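Local coordinates for CRISPR-associated protein, Cse1 family (Acidimicrobium ferrooxidans, PDB 4H3T) that probably serves as the large subunit of a type I-E CRISPR Cascade complex, helping it recognise invading DNA, at residues A[18-23]-A[40-45]; A[31-36]-A[86-91]; A[79-84]-A[210-215]. The protein carries 1 engineered substitution. All blocks are in the same frame, centred on the assembly; numbering follows the deposited sequence.

Interaction 1. Residues A[18-23]-A[40-45]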
ATOM      1  N   LEU A  18      14.475  12.488  -6.433  1.00 39.25           N
ATOM      2  CA  LEU A  18      13.993  11.276  -5.752  1.00 39.72           C
ATOM      3  C   LEU A  18      14.567  11.238  -4.342  1.00 42.90           C
ATOM      4  O   LEU A  18      15.764  11.080  -4.181  1.00 41.31           O
ATOM      5  CB  LEU A  18      14.407  10.036  -6.559  1.00 39.59           C
ATOM      6  CG  LEU A  18      13.826  10.010  -7.967  1.00 43.45           C
ATOM      7  CD1 LEU A  18      14.525   9.033  -8.796  1.00 45.55           C
ATOM      8  CD2 LEU A  18      12.344   9.697  -7.961  1.00 42.55           C
ATOM      9  N   PRO A  19      13.739  11.477  -3.309  1.00 42.09           N
ATOM     10  CA  PRO A  19      14.286  11.545  -1.940  1.00 41.96           C
ATOM     11  C   PRO A  19      14.597  10.154  -1.403  1.00 42.66           C
ATOM     12  O   PRO A  19      13.754   9.253  -1.419  1.00 40.08           O
ATOM     13  CB  PRO A  19      13.182  12.244  -1.137  1.00 42.13           C
ATOM     14  CG  PRO A  19      12.000  12.188  -1.954  1.00 44.71           C
ATOM     15  CD  PRO A  19      12.288  11.696  -3.312  1.00 41.51           C
ATOM     16  N   VAL A  20      15.801   9.994  -0.929  1.00 40.31           N
ATOM     17  CA  VAL A  20      16.262   8.712  -0.412  1.00 40.36           C
ATOM     18  C   VAL A  20      16.992   8.914   0.890  1.00 46.45           C
ATOM     19  O   VAL A  20      17.424  10.013   1.216  1.00 45.21           O
ATOM     20  CB  VAL A  20      17.155   7.947  -1.423  1.00 43.84           C
ATOM     21  CG1 VAL A  20      16.391   7.630  -2.687  1.00 43.13           C
ATOM     22  CG2 VAL A  20      18.420   8.728  -1.737  1.00 46.41           C
ATOM     23  N   ARG A  21      17.159   7.820   1.607  1.00 43.13           N
ATOM     24  CA  ARG A  21      17.968   7.756   2.814  1.00 45.26           C
ATOM     25  C   ARG A  21      19.163   6.834   2.528  1.00 48.08           C
ATOM     26  O   ARG A  21      18.975   5.716   2.061  1.00 47.58           O
ATOM     27  CB  ARG A  21      17.136   7.231   3.974  1.00 45.16           C
ATOM     28  CG  ARG A  21      17.936   7.023   5.266  1.00 51.52           C
ATOM     29  CD  ARG A  21      17.016   6.329   6.264  1.00 66.80           C
ATOM     30  NE  ARG A  21      16.165   7.272   6.985  1.00 74.89           N
ATOM     31  CZ  ARG A  21      16.558   8.027   8.014  1.00 96.58           C
ATOM     32  NH1 ARG A  21      17.820   7.989   8.438  1.00 89.96           N
ATOM     33  NH2 ARG A  21      15.696   8.839   8.614  1.00 87.17           N
ATOM     34  N   PHE A  22      20.369   7.328   2.742  1.00 48.50           N
ATOM     35  CA  PHE A  22      21.598   6.601   2.472  1.00 50.51           C
ATOM     36  C   PHE A  22      21.959   5.737   3.681  1.00 55.24           C
ATOM     37  O   PHE A  22      21.519   6.042   4.786  1.00 53.65           O
ATOM     38  CB  PHE A  22      22.728   7.568   2.121  1.00 53.66           C
ATOM     39  CG  PHE A  22      22.660   8.063   0.697  1.00 52.60           C
ATOM     40  CD1 PHE A  22      23.285   7.364  -0.322  1.00 53.69           C
ATOM     41  CD2 PHE A  22      21.959   9.228   0.374  1.00 53.25           C
ATOM     42  CE1 PHE A  22      23.195   7.795  -1.637  1.00 52.54           C
ATOM     43  CE2 PHE A  22      21.961   9.716  -0.924  1.00 53.58           C
ATOM     44  CZ  PHE A  22      22.620   9.024  -1.918  1.00 52.31           C
ATOM     45  N   ARG A  23      22.722   4.650   3.465  1.00 54.39           N
ATOM     46  CA  ARG A  23      23.167   3.748   4.548  1.00 55.33           C
ATOM     47  C   ARG A  23      24.050   4.495   5.579  1.00 60.75           C
ATOM     48  O   ARG A  23      24.004   4.162   6.750  1.00 59.97           O
ATOM     49  CB  ARG A  23      23.918   2.533   3.982  1.00 58.49           C
ATOM     50  CG  ARG A  23      22.998   1.568   3.286  1.00 61.76           C
ATOM     51  CD  ARG A  23      23.770   0.574   2.440  1.00 70.40           C
ATOM     52  NE  ARG A  23      24.262  -0.539   3.244  1.00 69.36           N
ATOM     53  CZ  ARG A  23      25.078  -1.496   2.809  1.00 89.86           C
ATOM     54  NH1 ARG A  23      25.502  -1.500   1.543  1.00 71.83           N
ATOM     55  NH2 ARG A  23      25.476  -2.462   3.633  1.00 77.08           N
ATOM     56  N   HIS A  40      22.875   0.185  -4.154  1.00 50.80           N
ATOM     57  CA  HIS A  40      23.477  -0.648  -3.104  1.00 51.54           C
ATOM     58  C   HIS A  40      23.951   0.175  -1.871  1.00 55.60           C
ATOM     59  O   HIS A  40      24.329  -0.413  -0.865  1.00 57.40           O
ATOM     60  CB  HIS A  40      24.646  -1.441  -3.684  1.00 53.22           C
ATOM     61  CG  HIS A  40      25.740  -0.572  -4.222  1.00 55.58           C
ATOM     62  ND1 HIS A  40      25.519   0.298  -5.280  1.00 54.28           N
ATOM     63  CD2 HIS A  40      27.008  -0.410  -3.779  1.00 60.29           C
ATOM     64  CE1 HIS A  40      26.677   0.925  -5.471  1.00 56.64           C
ATOM     65  NE2 HIS A  40      27.602   0.513  -4.608  1.00 59.41           N
ATOM     66  N   THR A  41      23.973   1.516  -1.967  1.00 51.35           N
ATOM     67  CA  THR A  41      24.424   2.421  -0.874  1.00 51.64           C
ATOM     68  C   THR A  41      23.209   3.100  -0.212  1.00 53.92           C
ATOM     69  O   THR A  41      23.358   3.845   0.757  1.00 53.93           O
ATOM     70  CB  THR A  41      25.401   3.509  -1.412  1.00 56.34           C
ATOM     71  OG1 THR A  41      24.674   4.512  -2.125  1.00 52.82           O
ATOM     72  CG2 THR A  41      26.515   2.954  -2.269  1.00 65.20           C
ATOM     73  N   ILE A  42      22.014   2.869  -0.767  1.00 48.83           N
ATOM     74  CA  ILE A  42      20.758   3.489  -0.307  1.00 47.23           C
ATOM     75  C   ILE A  42      19.958   2.521   0.484  1.00 49.92           C
ATOM     76  O   ILE A  42      19.841   1.365   0.089  1.00 49.41           O
ATOM     77  CB  ILE A  42      19.985   3.995  -1.573  1.00 47.31           C
ATOM     78  CG1 ILE A  42      20.816   5.128  -2.265  1.00 48.31           C
ATOM     79  CG2 ILE A  42      18.586   4.438  -1.252  1.00 44.07           C
ATOM     80  CD1 ILE A  42      20.311   5.523  -3.698  1.00 45.92           C
ATOM     81  N   VAL A  43      19.404   2.980   1.611  1.00 48.36           N
ATOM     82  CA  VAL A  43      18.490   2.202   2.454  1.00 47.30           C
ATOM     83  C   VAL A  43      17.177   2.040   1.715  1.00 47.82           C
ATOM     84  O   VAL A  43      16.660   0.930   1.538  1.00 47.59           O
ATOM     85  CB  VAL A  43      18.268   2.852   3.860  1.00 51.78           C
ATOM     86  CG1 VAL A  43      17.191   2.103   4.693  1.00 51.48           C
ATOM     87  CG2 VAL A  43      19.573   2.872   4.638  1.00 52.83           C
ATOM     88  N   GLY A  44      16.657   3.158   1.270  1.00 44.72           N
ATOM     89  CA  GLY A  44      15.398   3.202   0.554  1.00 43.22           C
ATOM     90  C   GLY A  44      14.899   4.594   0.323  1.00 45.01           C
ATOM     91  O   GLY A  44      15.601   5.570   0.585  1.00 42.11           O
ATOM     92  N   PHE A  45      13.681   4.665  -0.216  1.00 43.15           N
ATOM     93  CA  PHE A  45      12.967   5.903  -0.448  1.00 42.50           C
ATOM     94  C   PHE A  45      12.740   6.616   0.849  1.00 45.05           C
ATOM     95  O   PHE A  45      12.612   5.977   1.841  1.00 43.84           O
ATOM     96  CB  PHE A  45      11.620   5.653  -1.133  1.00 42.33           C
ATOM     97  CG  PHE A  45      11.747   5.347  -2.601  1.00 42.63           C
ATOM     98  CD1 PHE A  45      12.152   6.328  -3.498  1.00 46.79           C
ATOM     99  CD2 PHE A  45      11.446   4.082  -3.095  1.00 42.59           C
ATOM    100  CE1 PHE A  45      12.290   6.031  -4.858  1.00 47.26           C
ATOM    101  CE2 PHE A  45      11.627   3.781  -4.440  1.00 44.84           C
ATOM    102  CZ  PHE A  45      12.015   4.746  -5.310  1.00 43.59           C
TER
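R21 meets both V43 and G44 across an antiparallel strand pair, a classic beta bulge that illustrates how one extra residue can be absorbed without breaking a sheet. R21 N donates to G44 O at 2.9 Å in a nearly straight bond, and V43 N returns a more bent one to R21 O at 2.8 Å. Beyond the bulge, R23 N reaches T41 O, and the pairing resumes between F22 and I42.

The tight part lies on the face carrying V20, F22 and I42. The chi1 of I42 (-65°) turns CG2 to V20, 3.8 Å from V20 CB, and brings I42 CG1 within 3.6 Å of F22 CE1. T41 OG1, itself hydrogen-bonded to L38 O, sits in plane at the edge of the F22 ring.

The R23 end is looser and more exposed. Here the R23 chain runs past T41 O, bends at chi3 (83°), and NH1 donates to H40 O at 2.9 Å, the oxygen tilted from the guanidinium plane.

Strand 18-22 is the middle of a three-stranded antiparallel sheet, between 27-30 and 42-45; L18, V20 and F45 rest on I35 of helix 32-37, and L18 and F45 also touch helix 52-68.

Interaction 2. Residues A[31-36]-A[86-91]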
ATOM      1  N   SER A  31      18.961  11.707  -8.750  1.00 40.10           N
ATOM      2  CA  SER A  31      18.441  11.577 -10.122  1.00 40.37           C
ATOM      3  C   SER A  31      18.116  10.111 -10.391  1.00 47.03           C
ATOM      4  O   SER A  31      18.493   9.243  -9.589  1.00 44.52           O
ATOM      5  CB  SER A  31      19.504  12.024 -11.088  1.00 47.17           C
ATOM      6  OG  SER A  31      20.614  11.163 -10.903  1.00 47.77           O
ATOM      7  N   LEU A  32      17.475   9.828 -11.512  1.00 42.32           N
ATOM      8  CA  LEU A  32      17.184   8.447 -11.864  1.00 43.22           C
ATOM      9  C   LEU A  32      18.473   7.674 -12.180  1.00 46.35           C
ATOM     10  O   LEU A  32      18.572   6.528 -11.816  1.00 46.70           O
ATOM     11  CB  LEU A  32      16.225   8.316 -13.036  1.00 43.21           C
ATOM     12  CG  LEU A  32      14.813   8.693 -12.787  1.00 44.94           C
ATOM     13  CD1 LEU A  32      14.131   8.926 -14.104  1.00 46.91           C
ATOM     14  CD2 LEU A  32      14.088   7.626 -12.009  1.00 42.29           C
ATOM     15  N   ARG A  33      19.485   8.324 -12.733  1.00 45.87           N
ATOM     16  CA  ARG A  33      20.751   7.693 -12.991  1.00 45.31           C
ATOM     17  C   ARG A  33      21.394   7.279 -11.657  1.00 50.73           C
ATOM     18  O   ARG A  33      21.761   6.115 -11.506  1.00 48.04           O
ATOM     19  CB  ARG A  33      21.675   8.609 -13.823  1.00 46.62           C
ATOM     20  CG  ARG A  33      22.907   7.854 -14.285  1.00 55.02           C
ATOM     21  CD  ARG A  33      24.171   8.500 -13.798  1.00 66.43           C
ATOM     22  NE  ARG A  33      25.361   7.803 -14.301  1.00 63.74           N
ATOM     23  CZ  ARG A  33      26.494   7.683 -13.622  1.00 71.68           C
ATOM     24  NH1 ARG A  33      26.601   8.194 -12.400  1.00 55.39           N
ATOM     25  NH2 ARG A  33      27.528   7.026 -14.149  1.00 60.95           N
ATOM     26  N   ASP A  34      21.490   8.203 -10.698  1.00 49.39           N
ATOM     27  CA  ASP A  34      22.079   7.907  -9.385  1.00 50.68           C
ATOM     28  C   ASP A  34      21.261   6.940  -8.546  1.00 54.32           C
ATOM     29  O   ASP A  34      21.836   6.163  -7.813  1.00 54.11           O
ATOM     30  CB  ASP A  34      22.336   9.203  -8.583  1.00 52.12           C
ATOM     31  CG  ASP A  34      23.642   9.855  -9.006  1.00 64.73           C
ATOM     32  OD1 ASP A  34      24.406   9.210  -9.763  1.00 66.80           O
ATOM     33  OD2 ASP A  34      23.887  11.019  -8.608  1.00 66.05           O
ATOM     34  N   ILE A  35      19.965   6.915  -8.679  1.00 48.78           N
ATOM     35  CA  ILE A  35      19.197   5.958  -7.879  1.00 47.93           C
ATOM     36  C   ILE A  35      19.573   4.476  -8.289  1.00 51.36           C
ATOM     37  O   ILE A  35      19.581   3.597  -7.434  1.00 50.79           O
ATOM     38  CB  ILE A  35      17.668   6.273  -7.892  1.00 48.48           C
ATOM     39  CG1 ILE A  35      17.045   5.904  -6.523  1.00 50.59           C
ATOM     40  CG2 ILE A  35      16.971   5.637  -9.041  1.00 45.37           C
ATOM     41  CD1 ILE A  35      15.621   6.098  -6.360  1.00 48.11           C
ATOM     42  N   PHE A  36      19.988   4.244  -9.528  1.00 46.96           N
ATOM     43  CA  PHE A  36      20.423   2.935  -9.992  1.00 48.64           C
ATOM     44  C   PHE A  36      21.892   2.724  -9.674  1.00 52.77           C
ATOM     45  O   PHE A  36      22.252   1.718  -9.095  1.00 51.43           O
ATOM     46  CB  PHE A  36      20.164   2.810 -11.511  1.00 50.38           C
ATOM     47  CG  PHE A  36      18.736   2.403 -11.719  1.00 50.25           C
ATOM     48  CD1 PHE A  36      18.347   1.091 -11.529  1.00 53.00           C
ATOM     49  CD2 PHE A  36      17.773   3.337 -12.084  1.00 49.61           C
ATOM     50  CE1 PHE A  36      17.040   0.720 -11.688  1.00 53.14           C
ATOM     51  CE2 PHE A  36      16.439   2.972 -12.191  1.00 50.37           C
ATOM     52  CZ  PHE A  36      16.086   1.656 -12.020  1.00 49.48           C
ATOM     53  N   PHE A  86      24.585  -2.446  -9.580  1.00 54.71           N
ATOM     54  CA  PHE A  86      24.106  -2.419 -10.957  1.00 54.34           C
ATOM     55  C   PHE A  86      25.212  -1.839 -11.847  1.00 59.91           C
ATOM     56  O   PHE A  86      26.035  -1.044 -11.409  1.00 59.30           O
ATOM     57  CB  PHE A  86      22.800  -1.604 -11.101  1.00 52.81           C
ATOM     58  CG  PHE A  86      21.578  -2.188 -10.427  1.00 52.40           C
ATOM     59  CD1 PHE A  86      21.158  -3.485 -10.704  1.00 57.51           C
ATOM     60  CD2 PHE A  86      20.839  -1.440  -9.534  1.00 52.26           C
ATOM     61  CE1 PHE A  86      19.971  -3.987 -10.135  1.00 55.34           C
ATOM     62  CE2 PHE A  86      19.645  -1.925  -8.999  1.00 54.23           C
ATOM     63  CZ  PHE A  86      19.231  -3.205  -9.298  1.00 52.77           C
ATOM     64  N   SER A  87      25.228  -2.280 -13.091  1.00 58.76           N
ATOM     65  CA  SER A  87      26.200  -1.857 -14.085  1.00 59.15           C
ATOM     66  C   SER A  87      25.987  -0.410 -14.496  1.00 61.14           C
ATOM     67  O   SER A  87      24.950  -0.096 -15.110  1.00 56.11           O
ATOM     68  CB  SER A  87      26.078  -2.748 -15.318  1.00 61.69           C
ATOM     69  OG  SER A  87      26.857  -2.273 -16.396  1.00 66.17           O
ATOM     70  N   GLU A  88      27.002   0.469 -14.230  1.00 60.07           N
ATOM     71  CA  GLU A  88      26.963   1.857 -14.697  1.00 60.13           C
ATOM     72  C   GLU A  88      26.847   1.962 -16.213  1.00 64.57           C
ATOM     73  O   GLU A  88      26.214   2.900 -16.715  1.00 63.11           O
ATOM     74  CB  GLU A  88      28.206   2.645 -14.288  1.00 63.07           C
ATOM     75  CG  GLU A  88      28.234   3.035 -12.834  1.00 75.73           C
ATOM     76  CD  GLU A  88      29.329   4.026 -12.503  1.00 89.29           C
ATOM     77  OE1 GLU A  88      30.000   3.829 -11.469  1.00 74.70           O
ATOM     78  OE2 GLU A  88      29.490   5.018 -13.246  1.00 87.58           O
ATOM     79  N   ASP A  89      27.472   1.027 -16.939  1.00 61.91           N
ATOM     80  CA  ASP A  89      27.470   1.048 -18.407  1.00 63.21           C
ATOM     81  C   ASP A  89      26.057   0.733 -18.945  1.00 62.93           C
ATOM     82  O   ASP A  89      25.599   1.396 -19.877  1.00 60.12           O
ATOM     83  CB  ASP A  89      28.500   0.062 -18.987  1.00 68.36           C
ATOM     84  CG  ASP A  89      29.982   0.406 -18.791  1.00 82.27           C
ATOM     85  OD1 ASP A  89      30.294   1.582 -18.479  1.00 79.23           O
ATOM     86  OD2 ASP A  89      30.830  -0.493 -19.010  1.00 90.14           O
ATOM     87  N   ALA A  90      25.341  -0.225 -18.322  1.00 58.94           N
ATOM     88  CA  ALA A  90      23.970  -0.555 -18.738  1.00 57.29           C
ATOM     89  C   ALA A  90      23.042   0.634 -18.506  1.00 59.24           C
ATOM     90  O   ALA A  90      22.171   0.947 -19.339  1.00 57.33           O
ATOM     91  CB  ALA A  90      23.464  -1.759 -17.966  1.00 58.63           C
ATOM     92  N   ILE A  91      23.247   1.297 -17.360  1.00 55.46           N
ATOM     93  CA  ILE A  91      22.451   2.444 -16.927  1.00 53.19           C
ATOM     94  C   ILE A  91      22.692   3.598 -17.859  1.00 58.51           C
ATOM     95  O   ILE A  91      21.738   4.153 -18.397  1.00 55.72           O
ATOM     96  CB  ILE A  91      22.783   2.845 -15.448  1.00 55.75           C
ATOM     97  CG1 ILE A  91      22.423   1.700 -14.452  1.00 55.53           C
ATOM     98  CG2 ILE A  91      22.014   4.137 -15.063  1.00 57.17           C
ATOM     99  CD1 ILE A  91      23.114   1.765 -13.164  1.00 65.84           C
TER
HETATM  100  O   HOH W   1      23.782  -0.495  -7.650  1.00 48.46           O
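The backbones of R33 and I91 approach to 6.8 Å between CA atoms, and those of F36 and F86 to 6.6 Å; helix 32-37 here meets the start of helix 88-98 and F86 just before it. S31 and S87 are the N-caps of the two helices. One water bridges the segments, donating to F36 O and accepting from F86 N.

I91 is the wedge. Its CD1 presses against F36 CB at 3.5 Å, and its CG2 lies 3.9 Å from R33 CG. With an alanine in place of I91, a gap would probably open beside F36 CB and R33 CG would lose its neighbour. The F36 and F86 rings meet obliquely, planes at 53°, with F36 CD1 4.1 Å from F86 CD2; F36 O lies in plane at the edge of the F86 ring.

On the more exposed side the R33 chain, bent at chi2 (-121°), brings NH2 to E88 OE2 at 2.9 Å, a salt bridge with a weak hydrogen bond, guanidinium and carboxylate planes nearly perpendicular. D34 joins the network from the same helix, and D92 pairs with R33 NE.

Helix 52-68 backs the F36 ring through V60, L63 and A64, while F86 touches L214 of helix 210-217.

Interaction 3. Residues A[79-84]-A[210-215]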
ATOM      1  N   ARG A  79      22.091 -14.151 -10.935  1.00 60.45           N
ATOM      2  CA  ARG A  79      23.342 -13.410 -11.188  1.00 62.21           C
ATOM      3  C   ARG A  79      23.225 -11.943 -10.724  1.00 63.26           C
ATOM      4  O   ARG A  79      24.202 -11.359 -10.282  1.00 63.51           O
ATOM      5  CB  ARG A  79      23.768 -13.469 -12.677  1.00 63.79           C
ATOM      6  CG  ARG A  79      24.290 -14.861 -13.119  1.00 79.12           C
ATOM      7  CD  ARG A  79      24.844 -14.810 -14.552  1.00 76.82           C
ATOM      8  NE  ARG A  79      23.762 -14.872 -15.538  1.00 82.97           N
ATOM      9  CZ  ARG A  79      23.169 -15.989 -15.965  1.00 91.97           C
ATOM     10  NH1 ARG A  79      23.560 -17.176 -15.514  1.00 90.26           N
ATOM     11  NH2 ARG A  79      22.181 -15.925 -16.847  1.00 82.22           N
ATOM     12  N   LEU A  80      22.044 -11.349 -10.784  1.00 56.68           N
ATOM     13  CA  LEU A  80      21.866  -9.984 -10.267  1.00 54.29           C
ATOM     14  C   LEU A  80      21.959  -9.963  -8.731  1.00 60.17           C
ATOM     15  O   LEU A  80      22.659  -9.115  -8.170  1.00 58.90           O
ATOM     16  CB  LEU A  80      20.515  -9.423 -10.710  1.00 51.20           C
ATOM     17  CG  LEU A  80      20.405  -9.171 -12.188  1.00 54.67           C
ATOM     18  CD1 LEU A  80      18.977  -8.907 -12.592  1.00 52.42           C
ATOM     19  CD2 LEU A  80      21.215  -7.956 -12.605  1.00 57.56           C
ATOM     20  N   TRP A  81      21.287 -10.918  -8.062  1.00 57.45           N
ATOM     21  CA  TRP A  81      21.291 -11.007  -6.609  1.00 57.84           C
ATOM     22  C   TRP A  81      22.720 -11.212  -6.083  1.00 62.75           C
ATOM     23  O   TRP A  81      23.088 -10.557  -5.127  1.00 61.84           O
ATOM     24  CB  TRP A  81      20.374 -12.135  -6.137  1.00 58.58           C
ATOM     25  CG  TRP A  81      20.226 -12.181  -4.650  1.00 60.30           C
ATOM     26  CD1 TRP A  81      20.916 -12.983  -3.784  1.00 65.14           C
ATOM     27  CD2 TRP A  81      19.444 -11.287  -3.836  1.00 58.98           C
ATOM     28  NE1 TRP A  81      20.546 -12.702  -2.487  1.00 65.38           N
ATOM     29  CE2 TRP A  81      19.674 -11.641  -2.489  1.00 65.19           C
ATOM     30  CE3 TRP A  81      18.546 -10.242  -4.116  1.00 58.42           C
ATOM     31  CZ2 TRP A  81      19.039 -10.984  -1.428  1.00 64.46           C
ATOM     32  CZ3 TRP A  81      17.893  -9.620  -3.061  1.00 59.28           C
ATOM     33  CH2 TRP A  81      18.149  -9.990  -1.739  1.00 61.23           C
ATOM     34  N   GLU A  82      23.520 -12.084  -6.735  1.00 61.12           N
ATOM     35  CA  GLU A  82      24.896 -12.404  -6.315  1.00 63.82           C
ATOM     36  C   GLU A  82      25.882 -11.245  -6.603  1.00 68.16           C
ATOM     37  O   GLU A  82      26.940 -11.194  -5.977  1.00 69.62           O
ATOM     38  CB  GLU A  82      25.382 -13.701  -7.011  1.00 67.63           C
ATOM     39  CG  GLU A  82      24.605 -14.963  -6.637  1.00 79.31           C
ATOM     40  CD  GLU A  82      24.653 -16.127  -7.625  1.00 99.84           C
ATOM     41  OE1 GLU A  82      25.464 -16.082  -8.582  1.00 82.68           O
ATOM     42  OE2 GLU A  82      23.849 -17.077  -7.457  1.00 85.06           O
ATOM     43  N   ALA A  83      25.567 -10.341  -7.548  1.00 63.17           N
ATOM     44  CA  ALA A  83      26.421  -9.175  -7.829  1.00 64.33           C
ATOM     45  C   ALA A  83      26.187  -8.135  -6.736  1.00 66.48           C
ATOM     46  O   ALA A  83      25.181  -8.245  -6.036  1.00 66.36           O
ATOM     47  CB  ALA A  83      26.107  -8.597  -9.213  1.00 64.19           C
ATOM     48  N   ASP A  84      27.063  -7.128  -6.570  1.00 60.09           N
ATOM     49  CA  ASP A  84      26.898  -6.180  -5.464  1.00 60.77           C
ATOM     50  C   ASP A  84      26.374  -4.801  -5.881  1.00 64.37           C
ATOM     51  O   ASP A  84      26.085  -3.983  -5.010  1.00 62.94           O
ATOM     52  CB  ASP A  84      28.200  -6.004  -4.691  1.00 66.44           C
ATOM     53  CG  ASP A  84      29.229  -5.173  -5.390  1.00 87.47           C
ATOM     54  OD1 ASP A  84      29.327  -5.277  -6.634  1.00 88.00           O
ATOM     55  OD2 ASP A  84      29.933  -4.401  -4.698  1.00103.97           O
ATOM     56  N   LEU A 210      18.037  -0.401  -1.250  1.00 44.96           N
ATOM     57  CA  LEU A 210      17.174  -0.201  -2.402  1.00 42.53           C
ATOM     58  C   LEU A 210      17.469  -1.202  -3.482  1.00 44.91           C
ATOM     59  O   LEU A 210      16.563  -1.657  -4.124  1.00 43.94           O
ATOM     60  CB  LEU A 210      17.328   1.204  -2.978  1.00 43.60           C
ATOM     61  CG  LEU A 210      16.384   1.562  -4.128  1.00 46.76           C
ATOM     62  CD1 LEU A 210      14.900   1.411  -3.733  1.00 44.35           C
ATOM     63  CD2 LEU A 210      16.653   2.940  -4.595  1.00 48.02           C
ATOM     64  N   ARG A 211      18.719  -1.611  -3.640  1.00 45.88           N
ATOM     65  CA  ARG A 211      19.064  -2.619  -4.640  1.00 48.04           C
ATOM     66  C   ARG A 211      18.391  -3.944  -4.310  1.00 49.96           C
ATOM     67  O   ARG A 211      17.818  -4.553  -5.210  1.00 47.84           O
ATOM     68  CB  ARG A 211      20.575  -2.792  -4.757  1.00 47.53           C
ATOM     69  CG  ARG A 211      20.949  -3.796  -5.789  1.00 47.35           C
ATOM     70  CD  ARG A 211      22.395  -3.648  -6.200  1.00 57.78           C
ATOM     71  NE  ARG A 211      22.613  -4.416  -7.423  1.00 58.78           N
ATOM     72  CZ  ARG A 211      22.776  -5.733  -7.480  1.00 63.13           C
ATOM     73  NH1 ARG A 211      22.782  -6.462  -6.368  1.00 57.90           N
ATOM     74  NH2 ARG A 211      22.916  -6.334  -8.648  1.00 59.44           N
ATOM     75  N   GLU A 212      18.390  -4.355  -3.032  1.00 47.68           N
ATOM     76  CA  GLU A 212      17.670  -5.565  -2.585  1.00 46.59           C
ATOM     77  C   GLU A 212      16.184  -5.451  -2.822  1.00 45.93           C
ATOM     78  O   GLU A 212      15.577  -6.375  -3.329  1.00 45.13           O
ATOM     79  CB  GLU A 212      17.847  -5.831  -1.095  1.00 49.15           C
ATOM     80  CG  GLU A 212      19.206  -6.275  -0.652  1.00 61.04           C
ATOM     81  CD  GLU A 212      19.214  -6.704   0.806  1.00 78.87           C
ATOM     82  OE1 GLU A 212      18.127  -6.786   1.435  1.00 58.25           O
ATOM     83  OE2 GLU A 212      20.327  -6.942   1.324  1.00 74.97           O
ATOM     84  N   THR A 213      15.584  -4.310  -2.440  1.00 44.37           N
ATOM     85  CA  THR A 213      14.160  -4.028  -2.668  1.00 43.08           C
ATOM     86  C   THR A 213      13.804  -4.143  -4.133  1.00 45.22           C
ATOM     87  O   THR A 213      12.800  -4.747  -4.479  1.00 42.85           O
ATOM     88  CB  THR A 213      13.817  -2.615  -2.166  1.00 42.93           C
ATOM     89  OG1 THR A 213      14.048  -2.597  -0.758  1.00 43.94           O
ATOM     90  CG2 THR A 213      12.394  -2.169  -2.513  1.00 42.13           C
ATOM     91  N   LEU A 214      14.612  -3.551  -4.994  1.00 42.27           N
ATOM     92  CA  LEU A 214      14.338  -3.635  -6.426  1.00 42.25           C
ATOM     93  C   LEU A 214      14.411  -5.080  -6.920  1.00 47.94           C
ATOM     94  O   LEU A 214      13.472  -5.530  -7.563  1.00 45.81           O
ATOM     95  CB  LEU A 214      15.296  -2.774  -7.210  1.00 42.61           C
ATOM     96  CG  LEU A 214      15.129  -1.256  -7.027  1.00 44.49           C
ATOM     97  CD1 LEU A 214      16.271  -0.539  -7.780  1.00 43.95           C
ATOM     98  CD2 LEU A 214      13.751  -0.741  -7.488  1.00 46.28           C
ATOM     99  N   LEU A 215      15.389  -5.825  -6.491  1.00 44.74           N
ATOM    100  CA  LEU A 215      15.500  -7.242  -6.882  1.00 46.04           C
ATOM    101  C   LEU A 215      14.386  -8.133  -6.293  1.00 47.44           C
ATOM    102  O   LEU A 215      13.897  -9.017  -7.015  1.00 47.88           O
ATOM    103  CB  LEU A 215      16.863  -7.783  -6.526  1.00 47.75           C
ATOM    104  CG  LEU A 215      18.041  -7.128  -7.337  1.00 51.85           C
ATOM    105  CD1 LEU A 215      19.345  -7.696  -6.917  1.00 52.34           C
ATOM    106  CD2 LEU A 215      17.891  -7.341  -8.834  1.00 56.17           C
TER
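R211 reaches from the first turn of helix 210-217 to the backbone where helix 74-82 ends, an example of an arginine binding a backbone carbonyl near the C-terminal end of a helix, in this helix-to-helix contact of a Cse1-family protein. Its chain is extended, CG lying opposite the backbone N (chi1 -179°), and this carries the guanidinium to helix 74-82. CB lies near H40 of the neighbouring loop, CD passes 3.9 Å from D84 O, and NE is 4.1 Å from D84 C. At CZ the guanidinium is sandwiched: D84 C lies over one face and L215 CD1 over the opposite one, each offset toward the rim. NH2 then donates to L80 O at 2.8 Å, with the oxygen in the guanidinium plane, and NH1 adds a weak bond to the same oxygen. One good and one weak bond thus converge on L80 O, which may help orient the guanidinium, and the positive charge is probably favoured by the helix end. The guanidinium also makes a cation-pi contact with F86.

Alongside, apolar groups close the interface. L215 CD2 packs on L80 CB, while the W81 indole, whose NE1 bonds weakly to R355 O, turns its six-membered ring toward helix 210-217. E212 CG approaches W81 CH2, its OE1 being held by Q208 N, and L215 CB sits in plane at the indole edge, 3.8 Å from W81 CE3.

Overall arrangement
The three contacts form a compact cluster, their centres 13 to 14 Å apart, all off to one side of the molecule's middle. Interaction 1 belongs to a three-stranded sheet, and interactions 1 and 2 interleave along the chain, since 31-36 falls between 18-23 and 40-45. Interactions 2 and 3 interleave likewise, because 79-84 lies between 31-36 and 86-91. Interaction 3 opens after interaction 1 closes and brings in the distant helix 210-217. That helix connects the set: L210 N probably bonds to I42 O, L210 CD2 packs on I35, and L214 on F86. Sequence-remote pieces are thereby joined in one packed region.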